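Local coordinates for RNA-binding protein 12 (Homo sapiens, PDB 2EK1), which probably binds RNA through RNA recognition motifs, one of which is captured here as a two-chain assembly, at residues T16-Q21 / D34-Y39; D30-F35 / V46-N51; G38-P43 / R67-A72. All blocks are in the same frame, centred on the assembly; numbering follows the deposited sequence.

Contact 1. Residues T16-Q21 / D34-Y39; sequences TVIKVQ and DFFYGY
Phe36, just past the end of helix 29-35, points its ring at Ile18 and Val20 of strand 16-21, and its side chain supplies nearly all that the 34-39 segment contributes. At the root, Phe36 CB lies against Val41, 3.8 Å from Val41 CB. With chi1 at -66°, CG stands beside the backbone N and the ring faces the strand. The middle of the ring is covered on one face by its neighbour: Phe35 CD2 stands 3.5 Å above the ring plane, over its centre, while Phe36 CD1 lies in the plane of the Phe35 ring, at the edge of that ring. The far end makes the contact proper. Phe36 CE2 and CZ both meet the Ile18 CD1 methyl, CZ at 3.8 Å from Ile18 CD1, in an oblique approach. Val20 comes instead at the ring edge, near the ring plane, with Val20 CG2 3.9 Å from Phe36 CZ. In Ile18, chi1 of 65° sets CG1 between the backbone N and the carbonyl carbon, and the extended chi2 (161°) carries CD1 to the Phe36 ring. These contacts are purely apolar, and the nearest CA atoms, Val20 and Phe35, remain 10.9 Å apart, so side chains alone span the gap. Phe36 is the first residue past the helix to leave helical angles, and it opens a type II beta turn closed by Tyr39 N to Phe36 O at 2.8 Å. The ring thus enters the core just where the chain reverses. Around it, Leu77 of helix 67-77 and Leu89 of strand 85-90 also touch Phe36, while Ile18 packs on Val62 and Phe64 of strand 59-64, placing the ring between both helices and the central strands of the sheet.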
loop_
_atom_site.group_PDB
_atom_site.type_symbol
_atom_site.label_atom_id
_atom_site.label_comp_id
_atom_site.label_asym_id
_atom_site.label_seq_id
_atom_site.Cartn_x
_atom_site.Cartn_y
_atom_site.Cartn_z
ATOM N N THR A 16 -11.613 3.975 5.595
ATOM C CA THR A 16 -11.218 2.678 6.119
ATOM C C THR A 16 -10.535 1.954 5.010
ATOM O O THR A 16 -11.010 1.976 3.871
ATOM C CB THR A 16 -12.444 1.978 6.642
ATOM O OG1 THR A 16 -13.390 1.865 5.588
ATOM C CG2 THR A 16 -13.090 2.880 7.704
ATOM N N VAL A 17 -9.453 1.311 5.364
ATOM C CA VAL A 17 -8.643 0.643 4.358
ATOM C C VAL A 17 -8.847 -0.843 4.384
ATOM O O VAL A 17 -8.906 -1.468 5.459
ATOM C CB VAL A 17 -7.097 0.904 4.607
ATOM C CG1 VAL A 17 -6.269 -0.002 3.715
ATOM C CG2 VAL A 17 -6.765 2.334 4.506
ATOM N N ILE A 18 -8.982 -1.436 3.220
ATOM C CA ILE A 18 -9.098 -2.891 3.204
ATOM C C ILE A 18 -7.868 -3.491 2.443
ATOM O O ILE A 18 -7.155 -2.814 1.769
ATOM C CB ILE A 18 -10.349 -3.357 2.402
ATOM C CG1 ILE A 18 -10.148 -2.964 0.918
ATOM C CG2 ILE A 18 -11.685 -2.715 3.013
ATOM C CD1 ILE A 18 -11.053 -3.740 -0.070
ATOM N N LYS A 19 -7.712 -4.783 2.520
ATOM C CA LYS A 19 -6.681 -5.485 1.806
ATOM C C LYS A 19 -7.290 -6.310 0.717
ATOM O O LYS A 19 -8.399 -6.891 0.854
ATOM C CB LYS A 19 -5.898 -6.378 2.752
ATOM C CG LYS A 19 -4.960 -5.599 3.573
ATOM C CD LYS A 19 -3.951 -6.570 4.342
ATOM C CE LYS A 19 -3.939 -8.037 3.790
ATOM N NZ LYS A 19 -3.530 -8.932 4.990
ATOM N N VAL A 20 -6.527 -6.423 -0.368
ATOM C CA VAL A 20 -6.897 -7.172 -1.565
ATOM C C VAL A 20 -5.732 -8.094 -1.801
ATOM O O VAL A 20 -4.565 -7.666 -1.754
ATOM C CB VAL A 20 -7.049 -6.156 -2.727
ATOM C CG1 VAL A 20 -7.534 -6.823 -4.019
ATOM C CG2 VAL A 20 -8.053 -5.020 -2.282
ATOM N N GLN A 21 -6.011 -9.360 -2.074
ATOM C CA GLN A 21 -4.943 -10.357 -2.264
ATOM C C GLN A 21 -5.354 -11.279 -3.420
ATOM O O GLN A 21 -6.546 -11.379 -3.762
ATOM C CB GLN A 21 -4.799 -11.250 -0.999
ATOM C CG GLN A 21 -4.154 -10.617 0.207
ATOM C CD GLN A 21 -4.227 -11.536 1.411
ATOM O OE1 GLN A 21 -5.285 -11.690 2.008
ATOM N NE2 GLN A 21 -3.108 -12.159 1.748
ATOM N N ASP A 34 -11.845 -0.493 -11.690
ATOM C CA ASP A 34 -13.011 -1.149 -12.315
ATOM C C ASP A 34 -13.589 -2.211 -11.362
ATOM O O ASP A 34 -14.772 -2.236 -11.154
ATOM C CB ASP A 34 -12.634 -1.833 -13.631
ATOM C CG ASP A 34 -12.368 -0.850 -14.781
ATOM O OD1 ASP A 34 -12.500 0.392 -14.578
ATOM O OD2 ASP A 34 -11.989 -1.342 -15.894
ATOM N N PHE A 35 -12.769 -3.076 -10.769
ATOM C CA PHE A 35 -13.289 -4.096 -9.847
ATOM C C PHE A 35 -14.194 -3.456 -8.779
ATOM O O PHE A 35 -15.216 -4.031 -8.399
ATOM C CB PHE A 35 -12.113 -4.811 -9.153
ATOM C CG PHE A 35 -12.527 -5.943 -8.231
ATOM C CD1 PHE A 35 -12.793 -7.176 -8.735
ATOM C CD2 PHE A 35 -12.576 -5.766 -6.838
ATOM C CE1 PHE A 35 -13.115 -8.243 -7.873
ATOM C CE2 PHE A 35 -12.884 -6.816 -5.976
ATOM C CZ PHE A 35 -13.160 -8.070 -6.513
ATOM N N PHE A 36 -13.814 -2.296 -8.233
ATOM C CA PHE A 36 -14.656 -1.714 -7.230
ATOM C C PHE A 36 -15.681 -0.735 -7.799
ATOM O O PHE A 36 -16.187 0.109 -7.065
ATOM C CB PHE A 36 -13.837 -1.014 -6.124
ATOM C CG PHE A 36 -13.028 -1.946 -5.312
ATOM C CD1 PHE A 36 -11.658 -2.181 -5.610
ATOM C CD2 PHE A 36 -13.640 -2.720 -4.293
ATOM C CE1 PHE A 36 -10.890 -3.146 -4.925
ATOM C CE2 PHE A 36 -12.858 -3.723 -3.565
ATOM C CZ PHE A 36 -11.476 -3.940 -3.886
ATOM N N TYR A 37 -15.992 -0.900 -9.086
ATOM C CA TYR A 37 -16.958 0.001 -9.769
ATOM C C TYR A 37 -18.308 -0.148 -9.098
ATOM O O TYR A 37 -18.807 -1.255 -8.860
ATOM C CB TYR A 37 -17.050 -0.311 -11.292
ATOM C CG TYR A 37 -18.015 0.618 -12.091
ATOM C CD1 TYR A 37 -19.354 0.248 -12.305
ATOM C CD2 TYR A 37 -17.589 1.877 -12.578
ATOM C CE1 TYR A 37 -20.280 1.123 -12.985
ATOM C CE2 TYR A 37 -18.493 2.751 -13.257
ATOM C CZ TYR A 37 -19.857 2.348 -13.439
ATOM O OH TYR A 37 -20.800 3.206 -13.999
ATOM N N GLY A 38 -18.872 0.967 -8.713
ATOM C CA GLY A 38 -20.159 0.875 -8.094
ATOM C C GLY A 38 -19.941 0.856 -6.608
ATOM O O GLY A 38 -20.932 0.842 -5.829
ATOM N N TYR A 39 -18.689 0.837 -6.152
ATOM C CA TYR A 39 -18.546 0.849 -4.694
ATOM C C TYR A 39 -17.882 2.045 -4.013
ATOM O O TYR A 39 -17.622 1.992 -2.833
ATOM C CB TYR A 39 -17.920 -0.495 -4.160
ATOM C CG TYR A 39 -18.853 -1.695 -4.133
ATOM C CD1 TYR A 39 -19.447 -2.136 -2.944
ATOM C CD2 TYR A 39 -19.225 -2.287 -5.312
ATOM C CE1 TYR A 39 -20.431 -3.151 -2.939
ATOM C CE2 TYR A 39 -20.213 -3.274 -5.354
ATOM C CZ TYR A 39 -20.839 -3.704 -4.163
ATOM O OH TYR A 39 -21.928 -4.584 -4.299
#

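Contact 2. Residues D30-F35 / V46-N51; sequences DEILDF and VCLKYN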
loop_
_atom_site.group_PDB
_atom_site.type_symbol
_atom_site.label_atom_id
_atom_site.label_comp_id
_atom_site.label_asym_id
_atom_site.label_seq_id
_atom_site.Cartn_x
_atom_site.Cartn_y
_atom_site.Cartn_z
ATOM N N ASP A 30 -6.215 0.746 -13.056
ATOM C CA ASP A 30 -7.575 0.827 -13.642
ATOM C C ASP A 30 -8.439 -0.411 -13.353
ATOM O O ASP A 30 -9.589 -0.270 -13.013
ATOM C CB ASP A 30 -7.479 1.090 -15.144
ATOM C CG ASP A 30 -7.077 2.514 -15.422
ATOM O OD1 ASP A 30 -7.696 3.421 -14.817
ATOM O OD2 ASP A 30 -6.141 2.732 -16.217
ATOM N N GLU A 31 -7.867 -1.595 -13.520
ATOM C CA GLU A 31 -8.554 -2.849 -13.237
ATOM C C GLU A 31 -8.995 -2.930 -11.798
ATOM O O GLU A 31 -10.063 -3.530 -11.517
ATOM C CB GLU A 31 -7.674 -4.061 -13.599
ATOM C CG GLU A 31 -7.452 -4.187 -15.130
ATOM C CD GLU A 31 -6.382 -5.226 -15.513
ATOM O OE1 GLU A 31 -6.381 -5.652 -16.696
ATOM O OE2 GLU A 31 -5.529 -5.601 -14.675
ATOM N N ILE A 32 -8.212 -2.320 -10.882
ATOM C CA ILE A 32 -8.604 -2.323 -9.492
ATOM C C ILE A 32 -9.770 -1.406 -9.313
ATOM O O ILE A 32 -10.769 -1.725 -8.584
ATOM C CB ILE A 32 -7.408 -1.909 -8.560
ATOM C CG1 ILE A 32 -6.368 -3.072 -8.500
ATOM C CG2 ILE A 32 -7.901 -1.698 -7.160
ATOM C CD1 ILE A 32 -5.079 -2.717 -7.868
ATOM N N LEU A 33 -9.661 -0.224 -9.922
ATOM C CA LEU A 33 -10.738 0.747 -9.854
ATOM C C LEU A 33 -11.961 0.116 -10.531
ATOM O O LEU A 33 -12.976 0.138 -9.993
ATOM C CB LEU A 33 -10.340 2.143 -10.501
ATOM C CG LEU A 33 -9.216 2.856 -9.655
ATOM C CD1 LEU A 33 -9.081 4.354 -10.091
ATOM C CD2 LEU A 33 -9.484 2.891 -8.238
ATOM N N ASP A 34 -11.845 -0.493 -11.690
ATOM C CA ASP A 34 -13.011 -1.149 -12.315
ATOM C C ASP A 34 -13.589 -2.211 -11.362
ATOM O O ASP A 34 -14.772 -2.236 -11.154
ATOM C CB ASP A 34 -12.634 -1.833 -13.631
ATOM C CG ASP A 34 -12.368 -0.850 -14.781
ATOM O OD1 ASP A 34 -12.500 0.392 -14.578
ATOM O OD2 ASP A 34 -11.989 -1.342 -15.894
ATOM N N PHE A 35 -12.769 -3.076 -10.769
ATOM C CA PHE A 35 -13.289 -4.096 -9.847
ATOM C C PHE A 35 -14.194 -3.456 -8.779
ATOM O O PHE A 35 -15.216 -4.031 -8.399
ATOM C CB PHE A 35 -12.113 -4.811 -9.153
ATOM C CG PHE A 35 -12.527 -5.943 -8.231
ATOM C CD1 PHE A 35 -12.793 -7.176 -8.735
ATOM C CD2 PHE A 35 -12.576 -5.766 -6.838
ATOM C CE1 PHE A 35 -13.115 -8.243 -7.873
ATOM C CE2 PHE A 35 -12.884 -6.816 -5.976
ATOM C CZ PHE A 35 -13.160 -8.070 -6.513
ATOM N N VAL A 46 -5.138 3.688 -3.939
ATOM C CA VAL A 46 -4.628 2.328 -4.181
ATOM C C VAL A 46 -3.089 2.251 -3.977
ATOM O O VAL A 46 -2.366 3.124 -4.507
ATOM C CB VAL A 46 -4.859 1.895 -5.632
ATOM C CG1 VAL A 46 -4.291 0.487 -5.849
ATOM C CG2 VAL A 46 -6.363 1.924 -5.995
ATOM N N CYS A 47 -2.597 1.245 -3.246
ATOM C CA CYS A 47 -1.109 1.063 -3.168
ATOM C C CYS A 47 -0.937 -0.415 -3.451
ATOM O O CYS A 47 -1.750 -1.192 -3.016
ATOM C CB CYS A 47 -0.521 1.492 -1.797
ATOM S SG CYS A 47 -0.828 0.283 -0.549
ATOM N N LEU A 48 0.107 -0.792 -4.173
ATOM C CA LEU A 48 0.366 -2.125 -4.569
ATOM C C LEU A 48 1.590 -2.574 -3.819
ATOM O O LEU A 48 2.611 -1.817 -3.766
ATOM C CB LEU A 48 0.721 -2.193 -6.047
ATOM C CG LEU A 48 -0.343 -1.791 -7.106
ATOM C CD1 LEU A 48 0.237 -1.988 -8.484
ATOM C CD2 LEU A 48 -1.680 -2.631 -7.009
ATOM N N LYS A 49 1.544 -3.813 -3.304
ATOM C CA LYS A 49 2.676 -4.296 -2.574
ATOM C C LYS A 49 3.716 -4.987 -3.480
ATOM O O LYS A 49 3.374 -5.608 -4.469
ATOM C CB LYS A 49 2.207 -5.260 -1.452
ATOM C CG LYS A 49 1.528 -4.521 -0.328
ATOM C CD LYS A 49 0.859 -5.496 0.720
ATOM C CE LYS A 49 0.554 -4.689 1.905
ATOM N NZ LYS A 49 -0.130 -5.519 2.888
ATOM N N TYR A 50 4.988 -4.861 -3.100
ATOM C CA TYR A 50 6.043 -5.523 -3.897
ATOM C C TYR A 50 7.006 -6.183 -2.905
ATOM O O TYR A 50 7.317 -5.612 -1.877
ATOM C CB TYR A 50 6.825 -4.483 -4.751
ATOM C CG TYR A 50 6.013 -3.838 -5.841
ATOM C CD1 TYR A 50 5.170 -2.763 -5.554
ATOM C CD2 TYR A 50 6.098 -4.304 -7.153
ATOM C CE1 TYR A 50 4.422 -2.141 -6.569
ATOM C CE2 TYR A 50 5.348 -3.721 -8.192
ATOM C CZ TYR A 50 4.523 -2.635 -7.886
ATOM O OH TYR A 50 3.846 -2.045 -8.929
ATOM N N ASN A 51 7.484 -7.358 -3.196
ATOM C CA ASN A 51 8.445 -7.979 -2.290
ATOM C C ASN A 51 9.805 -7.306 -2.340
ATOM O O ASN A 51 10.045 -6.291 -3.051
ATOM C CB ASN A 51 8.635 -9.484 -2.616
ATOM C CG ASN A 51 8.951 -9.717 -4.065
ATOM O OD1 ASN A 51 9.665 -8.930 -4.705
ATOM N ND2 ASN A 51 8.415 -10.784 -4.614
#
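No flat group, and so no ring face or edge, takes part where Ile32 and Leu33 meet Val46 and Leu48: the surfaces are methyls of branched aliphatic chains. Ile32 carries most of the helix side. Its CG1 lies beside the backbone N, and the extended second torsion (chi2 169°) carries CD1 toward the strand, where it meets two methyls. There Ile32 CD1 is 3.9 Å from Val46 CG1 and 3.5 Å from Leu48 CD2, the latter a tight methyl contact in which the two side chains run antiparallel, passing alongside one another. The other branch is used too, since Ile32 CG2 lies 4.1 Å from Val46 CG2. Leu33, one residue on, crosses Val46 obliquely and brings CD2 to within 4.0 Å of Val46 CG2. Val46 is therefore gripped on both branches, CG1 by Ile32 and CG2 by Ile32 and Leu33. The closest CA pair, Ile32 and Val46, is separated by 8.1 Å, a spacing bridged by these side chains. Val62 of strand 59-64 touches both Ile32 and Val46, extending the same layer. Cys47, whose side chain starts away from the helix, forms a disulfide with Cys47 of the second subunit, and residues 47-49 pair antiparallel with a strand of that chain. One face of this edge strand thus packs on its own helix while its edge continues the sheet into the dimer. With no hydrogen bond across the segments, the contact is wholly apolar and non-directional, made by methyl packing that is mostly buried.

Contact 3. Residues G38-P43 / R67-A72; sequences GYQVIP and RDEATA
Glu69 and Tyr39 bury the most surface here, with Gln40 next, where the loop following the first helix of the RNA recognition motif meets its second helix, 67-77. In this alpha/beta sandwich both helices lie on one side of an antiparallel sheet, and the loop crosses beside helix 67-77 with the Tyr39 and Glu69 CA atoms 7.2 Å apart. The ring of Tyr39 lies alongside the helix at Ala72. Its CE1 is 3.9 Å from Ala72 O, approached obliquely, and Tyr39 CE1 is 4.4 Å from Ala72 CB; the ring continues onto Ala73 and Leu77 of the same helix. The phenol end is secured further along that helix, where Tyr39 OH hydrogen-bonds Asp76.

Glu69 stretches from the helix towards Gln40, extended beyond CG, and the two side chains cross at about a right angle. What touches is carbon against oxygen: Gln40 CB comes to 3.4 Å from Glu69 OE1. The amide and carboxylate planes are only 7° apart, yet no direct hydrogen bond links them. A water joins the groups instead, donating to Glu69 OE1 at 2.7 Å and accepting a weak bond from Gln40 NE2, also at 2.7 Å. The other carboxylate oxygen, Glu69 OE2, bonds to the hydroxyl of Ser66 just before the helix, so each carboxylate oxygen has its own partner.

Gln40 folds back upon its own loop through a bend at chi2 (56°), and this gives its amide nitrogen a second partner beside the water. Gln40 NE2 donates to Gly38 O over 3.0 Å with an N-H...O angle of 154°, and the nitrogen stands above the plane of that carbonyl instead of on a lone pair.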
loop_
_atom_site.group_PDB
_atom_site.type_symbol
_atom_site.label_atom_id
_atom_site.label_comp_id
_atom_site.label_asym_id
_atom_site.label_seq_id
_atom_site.Cartn_x
_atom_site.Cartn_y
_atom_site.Cartn_z
ATOM N N GLY A 38 -18.872 0.967 -8.713
ATOM C CA GLY A 38 -20.159 0.875 -8.094
ATOM C C GLY A 38 -19.941 0.856 -6.608
ATOM O O GLY A 38 -20.932 0.842 -5.829
ATOM N N TYR A 39 -18.689 0.837 -6.152
ATOM C CA TYR A 39 -18.546 0.849 -4.694
ATOM C C TYR A 39 -17.882 2.045 -4.013
ATOM O O TYR A 39 -17.622 1.992 -2.833
ATOM C CB TYR A 39 -17.920 -0.495 -4.160
ATOM C CG TYR A 39 -18.853 -1.695 -4.133
ATOM C CD1 TYR A 39 -19.447 -2.136 -2.944
ATOM C CD2 TYR A 39 -19.225 -2.287 -5.312
ATOM C CE1 TYR A 39 -20.431 -3.151 -2.939
ATOM C CE2 TYR A 39 -20.213 -3.274 -5.354
ATOM C CZ TYR A 39 -20.839 -3.704 -4.163
ATOM O OH TYR A 39 -21.928 -4.584 -4.299
ATOM N N GLN A 40 -17.578 3.131 -4.706
ATOM C CA GLN A 40 -17.008 4.301 -3.975
ATOM C C GLN A 40 -15.625 4.195 -3.270
ATOM O O GLN A 40 -15.294 4.790 -2.219
ATOM C CB GLN A 40 -18.058 4.826 -3.014
ATOM C CG GLN A 40 -19.355 5.322 -3.696
ATOM C CD GLN A 40 -20.061 4.281 -4.603
ATOM O OE1 GLN A 40 -20.249 4.519 -5.804
ATOM N NE2 GLN A 40 -20.442 3.143 -4.033
ATOM N N VAL A 41 -14.786 3.416 -3.907
ATOM C CA VAL A 41 -13.439 3.275 -3.473
ATOM C C VAL A 41 -12.863 4.657 -3.776
ATOM O O VAL A 41 -13.190 5.253 -4.782
ATOM C CB VAL A 41 -12.828 2.176 -4.369
ATOM C CG1 VAL A 41 -12.635 2.702 -5.767
ATOM C CG2 VAL A 41 -11.570 1.676 -3.840
ATOM N N ILE A 42 -11.990 5.176 -2.934
ATOM C CA ILE A 42 -11.351 6.435 -3.162
ATOM C C ILE A 42 -10.332 6.199 -4.271
ATOM O O ILE A 42 -9.363 5.417 -4.075
ATOM C CB ILE A 42 -10.606 6.877 -1.923
ATOM C CG1 ILE A 42 -11.635 7.043 -0.786
ATOM C CG2 ILE A 42 -9.840 8.085 -2.261
ATOM C CD1 ILE A 42 -11.082 7.322 0.589
ATOM N N PRO A 43 -10.463 6.932 -5.417
ATOM C CA PRO A 43 -9.562 6.747 -6.556
ATOM C C PRO A 43 -8.026 6.955 -6.516
ATOM O O PRO A 43 -7.326 6.390 -7.398
ATOM C CB PRO A 43 -10.288 7.525 -7.704
ATOM C CG PRO A 43 -11.564 8.094 -7.070
ATOM C CD PRO A 43 -11.213 8.186 -5.608
ATOM N N ARG A 67 -16.542 3.394 6.950
ATOM C CA ARG A 67 -16.359 2.003 7.358
ATOM C C ARG A 67 -17.469 1.156 6.739
ATOM O O ARG A 67 -17.176 0.038 6.233
ATOM C CB ARG A 67 -16.416 1.830 8.885
ATOM C CG ARG A 67 -15.972 0.464 9.365
ATOM C CD ARG A 67 -15.932 0.403 10.885
ATOM N NE ARG A 67 -15.204 -0.756 11.426
ATOM C CZ ARG A 67 -13.862 -0.864 11.470
ATOM N NH1 ARG A 67 -13.104 0.126 10.995
ATOM N NH2 ARG A 67 -13.269 -1.941 12.020
ATOM N N ASP A 68 -18.730 1.649 6.758
ATOM C CA ASP A 68 -19.848 0.886 6.154
ATOM C C ASP A 68 -19.552 0.585 4.672
ATOM O O ASP A 68 -19.802 -0.533 4.258
ATOM C CB ASP A 68 -21.210 1.604 6.223
ATOM C CG ASP A 68 -21.867 1.541 7.595
ATOM O OD1 ASP A 68 -23.083 1.869 7.668
ATOM O OD2 ASP A 68 -21.241 1.178 8.606
ATOM N N GLU A 69 -19.026 1.524 3.876
ATOM C CA GLU A 69 -18.745 1.180 2.457
ATOM C C GLU A 69 -17.615 0.106 2.325
ATOM O O GLU A 69 -17.734 -0.795 1.487
ATOM C CB GLU A 69 -18.421 2.431 1.620
ATOM C CG GLU A 69 -19.697 3.303 1.364
ATOM C CD GLU A 69 -19.300 4.750 1.100
ATOM O OE1 GLU A 69 -19.484 5.247 0.005
ATOM O OE2 GLU A 69 -18.772 5.390 2.020
ATOM N N ALA A 70 -16.552 0.205 3.145
ATOM C CA ALA A 70 -15.455 -0.810 3.107
ATOM C C ALA A 70 -16.052 -2.206 3.407
ATOM O O ALA A 70 -15.783 -3.183 2.757
ATOM C CB ALA A 70 -14.462 -0.495 4.174
ATOM N N THR A 71 -16.881 -2.268 4.437
ATOM C CA THR A 71 -17.558 -3.505 4.794
ATOM C C THR A 71 -18.408 -4.090 3.704
ATOM O O THR A 71 -18.301 -5.285 3.452
ATOM C CB THR A 71 -18.387 -3.286 6.087
ATOM O OG1 THR A 71 -17.456 -3.093 7.161
ATOM C CG2 THR A 71 -19.210 -4.475 6.399
ATOM N N ALA A 72 -19.236 -3.259 3.041
ATOM C CA ALA A 72 -20.047 -3.714 1.964
ATOM C C ALA A 72 -19.208 -4.213 0.818
ATOM O O ALA A 72 -19.547 -5.245 0.207
ATOM C CB ALA A 72 -20.966 -2.622 1.432
HETATM O O HOH W 1 -21.354 4.076 -1.634
#

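From the N terminus, strand 16-21 comes first in the chain, and contact 1 closes the loop that runs through helix 29-35 back onto it. Contact 2 begins on that same helix, sharing Asp34 and Phe35 with contact 1, and closes the passage from the helix to strand 47-50, outermost within this chain. Contact 3 starts at the turn where contact 1 ends, sharing Gly38 and Tyr39, and spans strands 47-50 and 59-64 to reach helix 67-77; it therefore crosses contact 2 along the chain. Spatially, Val41, within contact 3, also touches Leu33 of contact 2. Together the three tie the first helix and the residues following it to the sheet, and the loop after it to the second helix.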